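PDB 3FK8: disulphide isomerase from Xylella fastidiosa, which probably acts as a thioredoxin-like thiol-disulphide isomerase, rearranging disulphide bonds in other proteins. Local coordinates for residues V95-V98 and V104-T107. Numbering follows the deposited sequence.
Sequences VVVV and VRYT. With FMT (formic acid), chain E.
Val-97 pairs with both Tyr-106 and Arg-105 where strands 94-98 and 104-107 run antiparallel, their short segments 160° apart in direction. The amide N of Val-97 gives a nearly straight bond to Tyr-106 O (2.8 Å). In return Val-97 O takes two donors, Arg-105 N at 2.8 Å and, more weakly, Tyr-106 N at 3.3 Å. That doubled grip is a classic beta bulge: the register slips by one residue, and Val-98 then faces Val-104.

On one face of the hairpin lie Val-96, Val-98, Val-104 and Thr-107. Val-96 and Thr-107, the latter modelled in two conformers, stand side by side in the one described here. CG1 of Val-96 also meets CG2 of Val-104 at 3.9 Å, a methyl contact that spans the bulge. Pro-87 packs on Val-96 and Thr-107.

The other face belongs to Val-97 and Tyr-106. Here CG2 of Val-97 reaches the ring edge at CD2 of Tyr-106 (4.2 Å), while helix 121-132 packs on this face, Ile-131 against Val-97 and Phe-127 against Tyr-106. With CG anti to N (chi1 175°) and the chain extended to NE, Arg-105 carries its guanidinium beyond Val-97. There NH1 bonds to Ile-131 O and, weakly, to O1 of a formic acid, probably from the crystallisation liquor, 3.0 Å away at the guanidinium edge.

Strand 94-98 also bonds to strand 32-37, leaving 104-107 outermost in the mixed sheet: this is the C-terminal beta hairpin of a thioredoxin fold, followed by its closing helix.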
loop_
_atom_site.group_PDB
_atom_site.type_symbol
_atom_site.label_atom_id
_atom_site.label_comp_id
_atom_site.label_asym_id
_atom_site.label_seq_id
_atom_site.Cartn_x
_atom_site.Cartn_y
_atom_site.Cartn_z
ATOM N N VAL A 95 -0.794 1.351 -4.965
ATOM C CA VAL A 95 -1.182 0.148 -4.246
ATOM C C VAL A 95 -1.412 -1.029 -5.194
ATOM O O VAL A 95 -1.756 -0.840 -6.372
ATOM C CB VAL A 95 -2.358 0.332 -3.239
ATOM C CG1 VAL A 95 -2.090 1.488 -2.151
ATOM C CG2 VAL A 95 -3.537 0.687 -3.952
ATOM N N VAL A 96 -1.191 -2.215 -4.645
ATOM C CA VAL A 96 -1.566 -3.479 -5.286
ATOM C C VAL A 96 -2.430 -4.228 -4.283
ATOM O O VAL A 96 -2.074 -4.323 -3.120
ATOM C CB VAL A 96 -0.324 -4.337 -5.662
ATOM C CG1 VAL A 96 -0.724 -5.659 -6.319
ATOM C CG2 VAL A 96 0.592 -3.563 -6.539
ATOM N N VAL A 97 -3.548 -4.794 -4.742
ATOM C CA VAL A 97 -4.366 -5.668 -3.902
ATOM C C VAL A 97 -4.093 -7.076 -4.452
ATOM O O VAL A 97 -4.284 -7.332 -5.648
ATOM C CB VAL A 97 -5.882 -5.337 -4.064
ATOM C CG1 VAL A 97 -6.768 -6.344 -3.309
ATOM C CG2 VAL A 97 -6.164 -3.889 -3.637
ATOM N N VAL A 98 -3.620 -7.969 -3.597
ATOM C CA VAL A 98 -3.376 -9.349 -3.994
ATOM C C VAL A 98 -4.428 -10.193 -3.275
ATOM O O VAL A 98 -4.585 -10.091 -2.045
ATOM C CB VAL A 98 -1.944 -9.785 -3.563
ATOM C CG1 VAL A 98 -1.574 -11.194 -4.071
ATOM C CG2 VAL A 98 -0.930 -8.734 -4.071
ATOM N N VAL A 104 -2.583 -11.153 -8.107
ATOM C CA VAL A 104 -2.993 -9.740 -8.092
ATOM C C VAL A 104 -4.461 -9.587 -8.530
ATOM O O VAL A 104 -4.866 -10.209 -9.530
ATOM C CB VAL A 104 -2.111 -8.961 -9.094
ATOM C CG1 VAL A 104 -2.705 -7.563 -9.344
ATOM C CG2 VAL A 104 -0.689 -8.848 -8.562
ATOM N N ARG A 105 -5.220 -8.765 -7.822
ATOM C CA ARG A 105 -6.572 -8.364 -8.231
ATOM C C ARG A 105 -6.599 -7.012 -8.870
ATOM O O ARG A 105 -7.322 -6.804 -9.860
ATOM C CB ARG A 105 -7.526 -8.301 -7.027
ATOM C CG ARG A 105 -8.917 -7.767 -7.395
ATOM C CD ARG A 105 -9.855 -7.633 -6.222
ATOM N NE ARG A 105 -11.090 -6.984 -6.659
ATOM C CZ ARG A 105 -11.940 -6.339 -5.854
ATOM N NH1 ARG A 105 -11.703 -6.249 -4.554
ATOM N NH2 ARG A 105 -13.019 -5.776 -6.372
ATOM N N TYR A 106 -5.894 -6.044 -8.285
ATOM C CA TYR A 106 -6.033 -4.659 -8.693
ATOM C C TYR A 106 -4.725 -3.957 -8.423
ATOM O O TYR A 106 -4.070 -4.252 -7.434
ATOM C CB TYR A 106 -7.170 -3.989 -7.911
ATOM C CG TYR A 106 -7.274 -2.474 -8.109
ATOM C CD1 TYR A 106 -7.601 -1.896 -9.359
ATOM C CD2 TYR A 106 -7.017 -1.621 -7.051
ATOM C CE1 TYR A 106 -7.695 -0.496 -9.516
ATOM C CE2 TYR A 106 -7.104 -0.234 -7.214
ATOM C CZ TYR A 106 -7.427 0.320 -8.414
ATOM O OH TYR A 106 -7.499 1.706 -8.485
ATOM N N THR A 107 -4.347 -3.060 -9.315
ATOM C CA THR A 107 -3.204 -2.205 -9.133
ATOM C C THR A 107 -3.630 -0.759 -9.501
ATOM O O THR A 107 -4.433 -0.556 -10.420
ATOM C CB THR A 107 -2.036 -2.723 -10.030
ATOM O OG1 THR A 107 -1.575 -4.021 -9.587
ATOM C CG2 THR A 107 -0.898 -1.789 -10.017
HETATM C C FMT E . -10.326 -8.848 -2.994
HETATM O O1 FMT E . -9.990 -7.738 -2.548
HETATM O O2 FMT E . -9.762 -9.933 -2.765
#